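Local coordinates for protein photoreceptor-histidine kinase BphP (Stigmatella aurantiaca DW4/3-1, PDB 6BAF) that binds a bilin chromophore as a bacterial phytochrome and probably couples light sensing to its own histidine kinase activity, at residues L23-A33 with Q47-H55. Numbering follows the deposited sequence.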
loop_
_atom_site.group_PDB
_atom_site.type_symbol
_atom_site.label_atom_id
_atom_site.label_comp_id
_atom_site.label_asym_id
_atom_site.label_seq_id
_atom_site.Cartn_x
_atom_site.Cartn_y
_atom_site.Cartn_z
ATOM N N LEU A 23 -21.346 19.817 -4.050
ATOM C CA LEU A 23 -21.900 19.464 -5.351
ATOM C C LEU A 23 -23.285 18.860 -5.185
ATOM O O LEU A 23 -23.494 17.978 -4.333
ATOM C CB LEU A 23 -21.004 18.445 -6.062
ATOM C CG LEU A 23 -19.522 18.786 -6.244
ATOM C CD1 LEU A 23 -18.824 17.583 -6.872
ATOM C CD2 LEU A 23 -19.403 19.927 -7.146
ATOM N N SER A 24 -24.231 19.286 -6.020
ATOM C CA SER A 24 -25.516 18.609 -5.907
ATOM C C SER A 24 -25.445 17.233 -6.559
ATOM O O SER A 24 -24.597 16.964 -7.408
ATOM C CB SER A 24 -26.624 19.408 -6.593
ATOM O OG SER A 24 -26.388 19.397 -7.998
ATOM N N GLU A 25 -26.414 16.397 -6.232
ATOM C CA GLU A 25 -26.492 15.081 -6.837
ATOM C C GLU A 25 -27.886 14.900 -7.376
ATOM O O GLU A 25 -28.847 15.076 -6.625
ATOM C CB GLU A 25 -26.189 14.006 -5.797
ATOM C CG GLU A 25 -24.933 14.313 -4.960
ATOM C CD GLU A 25 -24.695 13.263 -3.869
ATOM O OE1 GLU A 25 -25.143 13.480 -2.700
ATOM O OE2 GLU A 25 -24.091 12.213 -4.192
ATOM N N PRO A 26 -28.017 14.443 -8.633
ATOM C CA PRO A 26 -26.934 13.917 -9.487
ATOM C C PRO A 26 -26.283 14.936 -10.366
ATOM O O PRO A 26 -25.364 14.608 -11.137
ATOM C CB PRO A 26 -27.651 12.886 -10.367
ATOM C CG PRO A 26 -29.026 13.490 -10.551
ATOM C CD PRO A 26 -29.351 14.076 -9.150
ATOM N N GLY A 27 -26.751 16.173 -10.285
ATOM C CA GLY A 27 -26.337 17.086 -11.335
ATOM C C GLY A 27 -24.975 17.706 -11.172
ATOM O O GLY A 27 -24.506 18.330 -12.122
ATOM N N LEU A 28 -24.352 17.617 -9.981
ATOM C CA LEU A 28 -23.015 18.195 -9.753
ATOM C C LEU A 28 -23.004 19.695 -9.984
ATOM O O LEU A 28 -22.028 20.255 -10.505
ATOM C CB LEU A 28 -21.940 17.520 -10.622
ATOM C CG LEU A 28 -21.904 15.984 -10.460
ATOM C CD1 LEU A 28 -20.857 15.380 -11.406
ATOM C CD2 LEU A 28 -21.714 15.528 -8.988
ATOM N N VAL A 29 -24.088 20.367 -9.579
ATOM C CA VAL A 29 -24.077 21.827 -9.514
ATOM C C VAL A 29 -23.375 22.257 -8.234
ATOM O O VAL A 29 -23.671 21.724 -7.151
ATOM C CB VAL A 29 -25.530 22.373 -9.558
ATOM C CG1 VAL A 29 -25.534 23.892 -9.358
ATOM C CG2 VAL A 29 -26.228 21.971 -10.864
ATOM N N LEU A 30 -22.483 23.259 -8.322
ATOM C CA LEU A 30 -21.794 23.757 -7.131
ATOM C C LEU A 30 -22.778 24.567 -6.311
ATOM O O LEU A 30 -23.199 25.659 -6.733
ATOM C CB LEU A 30 -20.601 24.650 -7.476
ATOM C CG LEU A 30 -19.490 24.279 -8.470
ATOM C CD1 LEU A 30 -18.129 24.917 -8.140
ATOM C CD2 LEU A 30 -19.395 22.841 -8.687
ATOM N N THR A 31 -23.107 24.086 -5.118
ATOM C CA THR A 31 -23.934 24.873 -4.215
ATOM C C THR A 31 -23.153 25.602 -3.137
ATOM O O THR A 31 -23.725 26.475 -2.470
ATOM C CB THR A 31 -24.951 23.967 -3.523
ATOM O OG1 THR A 31 -24.235 23.074 -2.675
ATOM C CG2 THR A 31 -25.753 23.170 -4.577
ATOM N N HIS A 32 -21.904 25.203 -2.871
ATOM C CA HIS A 32 -21.019 25.879 -1.931
ATOM C C HIS A 32 -19.626 25.912 -2.553
ATOM O O HIS A 32 -19.240 24.996 -3.284
ATOM C CB HIS A 32 -20.889 25.208 -0.545
ATOM C CG HIS A 32 -22.181 24.895 0.159
ATOM N ND1 HIS A 32 -23.192 24.148 -0.414
ATOM C CD2 HIS A 32 -22.570 25.133 1.438
ATOM C CE1 HIS A 32 -24.159 23.973 0.469
ATOM N NE2 HIS A 32 -23.803 24.556 1.603
ATOM N N ALA A 33 -18.878 26.963 -2.248
ATOM C CA ALA A 33 -17.489 27.102 -2.656
ATOM C C ALA A 33 -16.772 27.925 -1.606
ATOM O O ALA A 33 -17.313 28.914 -1.107
ATOM C CB ALA A 33 -17.348 27.775 -4.015
ATOM N N GLN A 47 -18.450 33.175 -9.974
ATOM C CA GLN A 47 -18.376 32.344 -11.173
ATOM C C GLN A 47 -18.713 30.894 -10.862
ATOM O O GLN A 47 -19.184 30.162 -11.741
ATOM C CB GLN A 47 -16.977 32.394 -11.782
ATOM C CG GLN A 47 -16.569 33.716 -12.416
ATOM C CD GLN A 47 -15.128 33.662 -12.919
ATOM O OE1 GLN A 47 -14.222 33.154 -12.233
ATOM N NE2 GLN A 47 -14.917 34.153 -14.132
ATOM N N LEU A 48 -18.444 30.454 -9.634
ATOM C CA LEU A 48 -18.590 29.052 -9.271
ATOM C C LEU A 48 -20.020 28.691 -8.839
ATOM O O LEU A 48 -20.574 27.691 -9.304
ATOM C CB LEU A 48 -17.587 28.720 -8.157
ATOM C CG LEU A 48 -16.093 28.702 -8.517
ATOM C CD1 LEU A 48 -15.274 28.508 -7.248
ATOM C CD2 LEU A 48 -15.817 27.603 -9.491
ATOM N N LEU A 49 -20.626 29.475 -7.952
ATOM C CA LEU A 49 -21.873 29.038 -7.329
ATOM C C LEU A 49 -22.984 28.918 -8.366
ATOM O O LEU A 49 -23.296 29.880 -9.080
ATOM C CB LEU A 49 -22.275 29.997 -6.226
ATOM C CG LEU A 49 -21.325 29.994 -5.047
ATOM C CD1 LEU A 49 -21.723 31.044 -4.034
ATOM C CD2 LEU A 49 -21.291 28.599 -4.426
ATOM N N GLY A 50 -23.555 27.722 -8.459
ATOM C CA GLY A 50 -24.647 27.428 -9.348
ATOM C C GLY A 50 -24.226 26.890 -10.689
ATOM O O GLY A 50 -25.091 26.435 -11.457
ATOM N N ALA A 51 -22.930 26.918 -10.995
ATOM C CA ALA A 51 -22.403 26.355 -12.232
ATOM C C ALA A 51 -22.215 24.844 -12.071
ATOM O O ALA A 51 -21.924 24.369 -10.965
ATOM C CB ALA A 51 -21.060 27.011 -12.577
ATOM N N PRO A 52 -22.375 24.071 -13.150
ATOM C CA PRO A 52 -22.071 22.630 -13.077
ATOM C C PRO A 52 -20.563 22.404 -13.070
ATOM O O PRO A 52 -19.815 23.104 -13.760
ATOM C CB PRO A 52 -22.707 22.065 -14.356
ATOM C CG PRO A 52 -22.593 23.205 -15.344
ATOM C CD PRO A 52 -22.690 24.505 -14.531
ATOM N N LEU A 53 -20.122 21.436 -12.263
ATOM C CA LEU A 53 -18.691 21.136 -12.135
ATOM C C LEU A 53 -18.017 20.975 -13.495
ATOM O O LEU A 53 -16.928 21.507 -13.726
ATOM C CB LEU A 53 -18.509 19.853 -11.316
ATOM C CG LEU A 53 -17.275 19.591 -10.435
ATOM C CD1 LEU A 53 -16.812 18.147 -10.560
ATOM C CD2 LEU A 53 -16.158 20.556 -10.641
ATOM N N GLY A 54 -18.649 20.228 -14.401
ATOM C CA GLY A 54 -18.030 19.911 -15.671
ATOM C C GLY A 54 -17.568 21.123 -16.459
ATOM O O GLY A 54 -16.628 21.032 -17.247
ATOM N N HIS A 55 -18.202 22.273 -16.244
ATOM C CA HIS A 55 -17.826 23.478 -16.968
ATOM C C HIS A 55 -16.367 23.870 -16.744
ATOM O O HIS A 55 -15.786 24.561 -17.588
ATOM C CB HIS A 55 -18.766 24.620 -16.551
ATOM C CG HIS A 55 -18.413 25.946 -17.149
ATOM N ND1 HIS A 55 -17.938 27.002 -16.394
ATOM C CD2 HIS A 55 -18.454 26.389 -18.428
ATOM C CE1 HIS A 55 -17.702 28.039 -17.181
ATOM N NE2 HIS A 55 -18.010 27.694 -18.418
#
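Val29 and Pro52 form a single beta bridge in the PAS fold, CA to CA 4.2 Å, where the residue before strand 30-34 meets the one just after the type II turn Leu48 to Ala51, which overlaps the end of helix 45-48. Three backbone hydrogen bonds define the register. Leu53 N donates a hydrogen bond to Leu28 O at 2.8 Å, approaching almost in line with the carbonyl. Leu30 uses both its polar backbone atoms: its N reaches Ala51 O (2.9 Å) in a nearly straight bond, 177° at the hydrogen, and its O takes Gly50 N at 2.7 Å, in the carbonyl plane. Val29 N turns instead to Ser24 OG within its own hairpin, and Ala51 N closes the turn onto Leu48 O.

Leu30 CD1 is 3.8 Å from Leu48 CD2, while Leu30 CD2 packs against the backbone of Leu53. With CG anti to the carbonyl carbon (chi1 -50°), Leu30 CG sits 3.5 Å from Ala51 O and close to Leu48 O, the two ends of the turn. Cut back to an alanine, this position would lose both methyls, and a gap would probably open between Leu48 and Leu53. Leu53 also meets Leu23, and both touch Leu69 of helix 59-69. At the far end, Leu49 CD2 rests 3.6 Å from Ala33 N.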